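Local coordinates for protein pectate lyase (Paenibacillus sp. 0602, PDB 5GT5) that cleaves polygalacturonate and probably partly methylated pectin within the chain by beta-elimination, as a secreted polysaccharide lyase of family 1 that probably depends on calcium, at residues A[219-222]-A[223-227]; A[229-232]-A[233-237]; A[299-302]-A[303-306]. The protein carries 1 engineered substitution. One frame throughout, in Å; residues are numbered along the deposited sequence.

Interaction 1: A[219-222]-A[223-227]; sequences PMYN and YLRSS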
loop_
_atom_site.group_PDB
_atom_site.type_symbol
_atom_site.label_atom_id
_atom_site.label_comp_id
_atom_site.label_asym_id
_atom_site.label_seq_id
_atom_site.Cartn_x
_atom_site.Cartn_y
_atom_site.Cartn_z
ATOM N N PRO A 219 -38.801 18.424 20.419
ATOM C CA PRO A 219 -40.083 18.188 19.724
ATOM C C PRO A 219 -40.315 16.756 19.220
ATOM O O PRO A 219 -41.442 16.249 19.351
ATOM C CB PRO A 219 -40.040 19.164 18.551
ATOM C CG PRO A 219 -39.002 20.195 18.930
ATOM C CD PRO A 219 -38.038 19.560 19.870
ATOM N N MET A 220 -39.291 16.103 18.672
ATOM C CA MET A 220 -39.476 14.727 18.234
ATOM C C MET A 220 -39.747 13.790 19.404
ATOM O O MET A 220 -40.684 13.001 19.353
ATOM C CB MET A 220 -38.243 14.253 17.458
ATOM C CG MET A 220 -38.381 12.815 16.997
ATOM S SD MET A 220 -36.894 12.426 16.075
ATOM C CE MET A 220 -37.090 10.679 15.904
ATOM N N TYR A 221 -38.903 13.860 20.428
ATOM C CA TYR A 221 -39.114 13.061 21.622
ATOM C C TYR A 221 -40.509 13.303 22.201
ATOM O O TYR A 221 -41.262 12.346 22.524
ATOM C CB TYR A 221 -38.021 13.366 22.656
ATOM C CG TYR A 221 -38.195 12.533 23.907
ATOM C CD1 TYR A 221 -37.785 11.214 23.946
ATOM C CD2 TYR A 221 -38.825 13.063 25.042
ATOM C CE1 TYR A 221 -37.980 10.424 25.070
ATOM C CE2 TYR A 221 -38.999 12.295 26.176
ATOM C CZ TYR A 221 -38.567 10.981 26.196
ATOM O OH TYR A 221 -38.768 10.182 27.296
ATOM N N ASN A 222 -40.876 14.579 22.289
ATOM C CA ASN A 222 -42.200 14.947 22.802
ATOM C C ASN A 222 -43.325 14.327 21.970
ATOM O O ASN A 222 -44.271 13.739 22.501
ATOM C CB ASN A 222 -42.316 16.476 22.867
ATOM C CG ASN A 222 -43.540 16.952 23.629
ATOM O OD1 ASN A 222 -43.847 16.470 24.720
ATOM N ND2 ASN A 222 -44.258 17.900 23.039
ATOM N N TYR A 223 -43.192 14.378 20.651
ATOM C CA TYR A 223 -44.182 13.776 19.780
ATOM C C TYR A 223 -44.286 12.259 19.986
ATOM O O TYR A 223 -45.375 11.698 20.046
ATOM C CB TYR A 223 -43.837 14.094 18.332
ATOM C CG TYR A 223 -44.829 13.539 17.364
ATOM C CD1 TYR A 223 -46.096 14.093 17.244
ATOM C CD2 TYR A 223 -44.520 12.427 16.578
ATOM C CE1 TYR A 223 -47.015 13.565 16.342
ATOM C CE2 TYR A 223 -45.437 11.889 15.674
ATOM C CZ TYR A 223 -46.686 12.443 15.588
ATOM O OH TYR A 223 -47.596 11.895 14.694
ATOM N N LEU A 224 -43.141 11.587 20.066
ATOM C CA LEU A 224 -43.134 10.145 20.278
ATOM C C LEU A 224 -43.822 9.742 21.581
ATOM O O LEU A 224 -44.487 8.702 21.637
ATOM C CB LEU A 224 -41.709 9.613 20.263
ATOM C CG LEU A 224 -40.947 9.805 18.957
ATOM C CD1 LEU A 224 -39.482 9.410 19.201
ATOM C CD2 LEU A 224 -41.597 8.957 17.835
ATOM N N ARG A 225 -43.628 10.537 22.636
ATOM C CA ARG A 225 -44.267 10.288 23.941
ATOM C C ARG A 225 -45.734 10.696 23.987
ATOM O O ARG A 225 -46.467 10.280 24.883
ATOM C CB ARG A 225 -43.522 11.068 25.026
ATOM C CG ARG A 225 -42.091 10.588 25.291
ATOM C CD ARG A 225 -42.032 9.314 26.134
ATOM N NE ARG A 225 -42.438 9.642 27.521
ATOM C CZ ARG A 225 -43.623 9.305 28.045
ATOM N NH1 ARG A 225 -44.508 8.570 27.364
ATOM N NH2 ARG A 225 -43.918 9.689 29.288
ATOM N N SER A 226 -46.144 11.527 23.029
ATOM C CA SER A 226 -47.489 12.100 23.031
ATOM C C SER A 226 -48.543 11.088 22.622
ATOM O O SER A 226 -48.254 9.984 22.163
ATOM C CB SER A 226 -47.569 13.286 22.060
ATOM O OG SER A 226 -47.762 12.839 20.722
ATOM N N SER A 227 -49.807 11.467 22.822
ATOM C CA SER A 227 -50.911 10.611 22.438
ATOM C C SER A 227 -51.024 10.363 20.939
ATOM O O SER A 227 -51.803 9.513 20.527
ATOM C CB SER A 227 -52.228 11.227 22.944
ATOM O OG SER A 227 -52.478 12.464 22.300
#
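One face of the Tyr221 ring is overlaid by Arg225, whose CG stands 3.9 Å from the ring centroid and displaced toward the rim, a CH-pi contact. The guanidinium does not stack on the ring: the two planes stand 76° apart, and Tyr221 OH lies at the guanidinium edge, near its plane. Arginine suits this place because its methylenes can lie on the ring while its charged end reaches beyond it. The Arg225 chain bends at chi2 (-78°), bringing CD to 3.6 Å from Tyr221 OH, and the bend at chi3 (-71°) then directs NE. One carboxylate oxygen, Glu212 OE1, meets both Tyr221 OH, by a hydrogen bond, and Arg225 NE, by a salt bridge, while Arg225 NH1 bonds to Leu231 O. The pair is spaced i to i+4 on helix 219-225 and follows the backbone bond from Arg225 N to Tyr221 O (3.0 Å). Apolar residues suit the buried side of this helix, where Met220 CG approaches Leu224 CD1 at 4.2 Å. At the C-terminal end Ser226 leaves helical angles, and the hydroxyl of its short side chain turns back to Tyr223 O, with OG 2.7 Å away; the same oxygen accepts from Ser226 N.

Interaction 2: A[229-232]-A[233-237]; sequences VGLS and KEDII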
loop_
_atom_site.group_PDB
_atom_site.type_symbol
_atom_site.label_atom_id
_atom_site.label_comp_id
_atom_site.label_asym_id
_atom_site.label_seq_id
_atom_site.Cartn_x
_atom_site.Cartn_y
_atom_site.Cartn_z
ATOM N N VAL A 229 -48.614 9.052 19.296
ATOM C CA VAL A 229 -47.830 7.849 19.102
ATOM C C VAL A 229 -47.930 6.889 20.280
ATOM O O VAL A 229 -48.173 5.705 20.076
ATOM C CB VAL A 229 -46.343 8.188 18.809
ATOM C CG1 VAL A 229 -45.508 6.927 18.592
ATOM C CG2 VAL A 229 -46.245 9.087 17.598
ATOM N N GLY A 230 -47.716 7.372 21.498
ATOM C CA GLY A 230 -47.940 6.535 22.676
ATOM C C GLY A 230 -46.766 5.689 23.125
ATOM O O GLY A 230 -46.951 4.703 23.844
ATOM N N LEU A 231 -45.556 6.049 22.699
ATOM C CA LEU A 231 -44.380 5.337 23.210
ATOM C C LEU A 231 -44.071 5.758 24.624
ATOM O O LEU A 231 -44.121 6.940 24.960
ATOM C CB LEU A 231 -43.165 5.649 22.341
ATOM C CG LEU A 231 -43.203 4.927 20.991
ATOM C CD1 LEU A 231 -42.272 5.651 19.977
ATOM C CD2 LEU A 231 -42.811 3.447 21.098
ATOM N N SER A 232 -43.707 4.789 25.451
ATOM C CA SER A 232 -43.246 5.112 26.797
ATOM C C SER A 232 -41.763 5.523 26.787
ATOM O O SER A 232 -41.026 5.298 25.826
ATOM C CB SER A 232 -43.441 3.902 27.712
ATOM O OG SER A 232 -42.539 2.867 27.355
ATOM N N LYS A 233 -41.297 6.147 27.862
ATOM C CA LYS A 233 -39.869 6.424 27.999
ATOM C C LYS A 233 -39.050 5.147 27.888
ATOM O O LYS A 233 -38.036 5.117 27.194
ATOM C CB LYS A 233 -39.627 7.127 29.341
ATOM C CG LYS A 233 -38.205 7.298 29.777
ATOM C CD LYS A 233 -38.156 7.936 31.180
ATOM C CE LYS A 233 -38.891 7.066 32.203
ATOM N NZ LYS A 233 -39.425 7.843 33.372
ATOM N N GLU A 234 -39.511 4.085 28.530
ATOM C CA GLU A 234 -38.861 2.798 28.465
ATOM C C GLU A 234 -38.825 2.269 27.032
ATOM O O GLU A 234 -37.797 1.750 26.608
ATOM C CB GLU A 234 -39.553 1.810 29.408
ATOM C CG GLU A 234 -39.422 2.209 30.893
ATOM C CD GLU A 234 -40.466 3.271 31.417
ATOM O OE1 GLU A 234 -41.427 3.694 30.693
ATOM O OE2 GLU A 234 -40.317 3.664 32.610
ATOM N N ASP A 235 -39.917 2.426 26.284
ATOM C CA ASP A 235 -39.956 2.009 24.882
ATOM C C ASP A 235 -38.893 2.736 24.107
ATOM O O ASP A 235 -38.183 2.131 23.293
ATOM C CB ASP A 235 -41.300 2.354 24.245
ATOM C CG ASP A 235 -42.436 1.449 24.680
ATOM O OD1 ASP A 235 -42.231 0.302 25.143
ATOM O OD2 ASP A 235 -43.585 1.921 24.523
ATOM N N ILE A 236 -38.790 4.045 24.324
ATOM C CA ILE A 236 -37.820 4.841 23.552
ATOM C C ILE A 236 -36.378 4.472 23.910
ATOM O O ILE A 236 -35.530 4.355 23.029
ATOM C CB ILE A 236 -38.129 6.338 23.655
ATOM C CG1 ILE A 236 -39.529 6.615 23.049
ATOM C CG2 ILE A 236 -37.008 7.215 23.044
ATOM C CD1 ILE A 236 -39.995 8.040 23.308
ATOM N N ILE A 237 -36.104 4.212 25.178
ATOM C CA ILE A 237 -34.781 3.726 25.537
ATOM C C ILE A 237 -34.486 2.379 24.846
ATOM O O ILE A 237 -33.393 2.190 24.286
ATOM C CB ILE A 237 -34.703 3.584 27.060
ATOM C CG1 ILE A 237 -34.639 4.970 27.696
ATOM C CG2 ILE A 237 -33.513 2.731 27.484
ATOM C CD1 ILE A 237 -34.945 4.923 29.194
#
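A capping box opens helix 233-241, with Ser232 at the N-cap and Asp235 three residues on. Each side chain serves the other's backbone: Ser232 OG accepts from Asp235 N at 2.9 Å, and Ser232 N donates to Asp235 OD2 at 3.0 Å. The second bond is nearly straight at the hydrogen (173°), yet it meets OD2 from above, 40° out of the carboxylate plane. Serine suits the cap because its hydroxyl is only one carbon from the backbone; chi1 of 70° sets OG between the backbone N and the carbonyl carbon, facing the first turn. Aspartate is short enough to fold back, and its negative charge at the N-terminal end probably interacts favourably with the helix dipole. OD1, the other carboxylate oxygen, is taken by a salt bridge to Arg303. Helical bonding starts at Ser232 O, which receives Ile236 N at 3.0 Å. Beside the box, Leu231 and Ile236 supply branched apolar side chains to the buried side, where Phe319 touches both. Leu231 CD2 lies 3.7 Å from Asp235 CB, the two side chains passing at a slant, while Leu231 CB packs against Ile236 CG1 at 3.8 Å.

Interaction 3: A[299-302]-A[303-306]; sequences AAQT and RITS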
loop_
_atom_site.group_PDB
_atom_site.type_symbol
_atom_site.label_atom_id
_atom_site.label_comp_id
_atom_site.label_asym_id
_atom_site.label_seq_id
_atom_site.Cartn_x
_atom_site.Cartn_y
_atom_site.Cartn_z
ATOM N N ALA A 299 -36.560 -7.603 19.375
ATOM C CA ALA A 299 -37.513 -7.451 20.497
ATOM C C ALA A 299 -38.055 -6.029 20.602
ATOM O O ALA A 299 -39.264 -5.815 20.789
ATOM C CB ALA A 299 -36.885 -7.887 21.809
ATOM N N ALA A 300 -37.180 -5.039 20.463
ATOM C CA ALA A 300 -37.591 -3.636 20.578
ATOM C C ALA A 300 -38.602 -3.281 19.503
ATOM O O ALA A 300 -39.507 -2.478 19.742
ATOM C CB ALA A 300 -36.357 -2.710 20.520
ATOM N N GLN A 301 -38.459 -3.879 18.319
ATOM C CA GLN A 301 -39.396 -3.631 17.232
ATOM C C GLN A 301 -40.834 -3.977 17.622
ATOM O O GLN A 301 -41.757 -3.325 17.136
ATOM C CB GLN A 301 -38.973 -4.436 15.989
ATOM C CG GLN A 301 -39.979 -4.421 14.824
ATOM C CD GLN A 301 -40.071 -3.096 14.103
ATOM O OE1 GLN A 301 -39.323 -2.839 13.151
ATOM N NE2 GLN A 301 -41.039 -2.269 14.496
ATOM N N THR A 302 -41.012 -4.960 18.507
ATOM C CA THR A 302 -42.372 -5.380 18.912
ATOM C C THR A 302 -43.112 -4.268 19.652
ATOM O O THR A 302 -44.347 -4.318 19.770
ATOM C CB THR A 302 -42.377 -6.647 19.792
ATOM O OG1 THR A 302 -41.832 -6.354 21.092
ATOM C CG2 THR A 302 -41.634 -7.811 19.096
ATOM N N ARG A 303 -42.376 -3.271 20.154
ATOM C CA ARG A 303 -42.978 -2.137 20.858
ATOM C C ARG A 303 -43.588 -1.127 19.912
ATOM O O ARG A 303 -44.319 -0.231 20.364
ATOM C CB ARG A 303 -41.931 -1.448 21.771
ATOM C CG ARG A 303 -41.266 -2.367 22.797
ATOM C CD ARG A 303 -40.067 -1.652 23.406
ATOM N NE ARG A 303 -39.351 -2.479 24.376
ATOM C CZ ARG A 303 -39.429 -2.318 25.702
ATOM N NH1 ARG A 303 -40.185 -1.366 26.227
ATOM N NH2 ARG A 303 -38.712 -3.102 26.488
ATOM N N ILE A 304 -43.322 -1.244 18.607
ATOM C CA ILE A 304 -43.912 -0.308 17.657
ATOM C C ILE A 304 -44.926 -1.045 16.794
ATOM O O ILE A 304 -44.554 -1.821 15.937
ATOM C CB ILE A 304 -42.873 0.380 16.731
ATOM C CG1 ILE A 304 -41.735 1.003 17.539
ATOM C CG2 ILE A 304 -43.555 1.462 15.885
ATOM C CD1 ILE A 304 -40.566 1.563 16.654
ATOM N N THR A 305 -46.211 -0.813 17.036
ATOM C CA THR A 305 -47.217 -1.450 16.214
ATOM C C THR A 305 -47.349 -0.721 14.887
ATOM O O THR A 305 -46.818 0.379 14.712
ATOM C CB THR A 305 -48.587 -1.453 16.895
ATOM O OG1 THR A 305 -49.073 -0.101 16.974
ATOM C CG2 THR A 305 -48.515 -2.084 18.285
ATOM N N SER A 306 -48.074 -1.323 13.947
ATOM C CA SER A 306 -48.257 -0.720 12.640
ATOM C C SER A 306 -48.831 0.685 12.723
ATOM O O SER A 306 -48.369 1.584 12.029
ATOM C CB SER A 306 -49.147 -1.594 11.743
ATOM O OG SER A 306 -48.601 -2.892 11.632
#
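Gln301 and Ile304 set their side chains at about a right angle, and the amide of Gln301 reaches Ile304 with NE2 3.9 Å from CB. The glutamine leaves the backbone with CG opposite N (chi1 172°) and then bends at chi2 (71°), which brings the amide forward over the turn toward Ile304. Between the two the backbone makes a type I beta turn, closed by Ile304 N donating to Gln301 O at 3.0 Å. The preceding bond, Arg303 N to Ala300 O, is equally long, and in both the donor stands above the carbonyl plane, by 53°. Both bonds run from residue i+3 to residue i, the spacing of a beta or 3-10 turn and not of an alpha-helix. Arg303 runs back alongside Ala300, its aliphatic chain extended from CG to NE: CB comes within 3.3 Å of Ala300 O, and the edge of the guanidinium faces Ala300 CA. A small alanine leaves room for this long neighbour. Thr302 suits this turn because its hydroxyl sits one carbon from the backbone and can reach a preceding carbonyl, OG1 donating to Ala299 O at 2.6 Å in the carbonyl plane. The turn links helix 295-301 to helix 306-314. Ala300 and Ile304 both rest on Ile239 of helix 233-241, and Arg303 touches Ala238 of that helix while its NH1 forms a salt bridge with Asp235.

In the fold
Along the chain the three contacts come in series, none nesting or crossing another, and each joins consecutive residues without closing a long loop. Interaction 1 spans helix 219-225 and its exit; interaction 2 follows one residue later, where the connecting loop enters helix 233-241. These two touch: Leu224 O receives Leu231 N, and Arg225 NH1 probably bonds to Leu231 O. The chain then runs through strands 248-249, 262-271, 279-281, 284-288 and 291-293, with parallel pairing as in the beta-helix of this family, before interaction 3 joins helices 295-301 and 306-314. Asp235 OD1 and Arg303 NH1 (2.9 Å) connect interactions 2 and 3, whereas interactions 1 and 3 have centres about 17 Å apart.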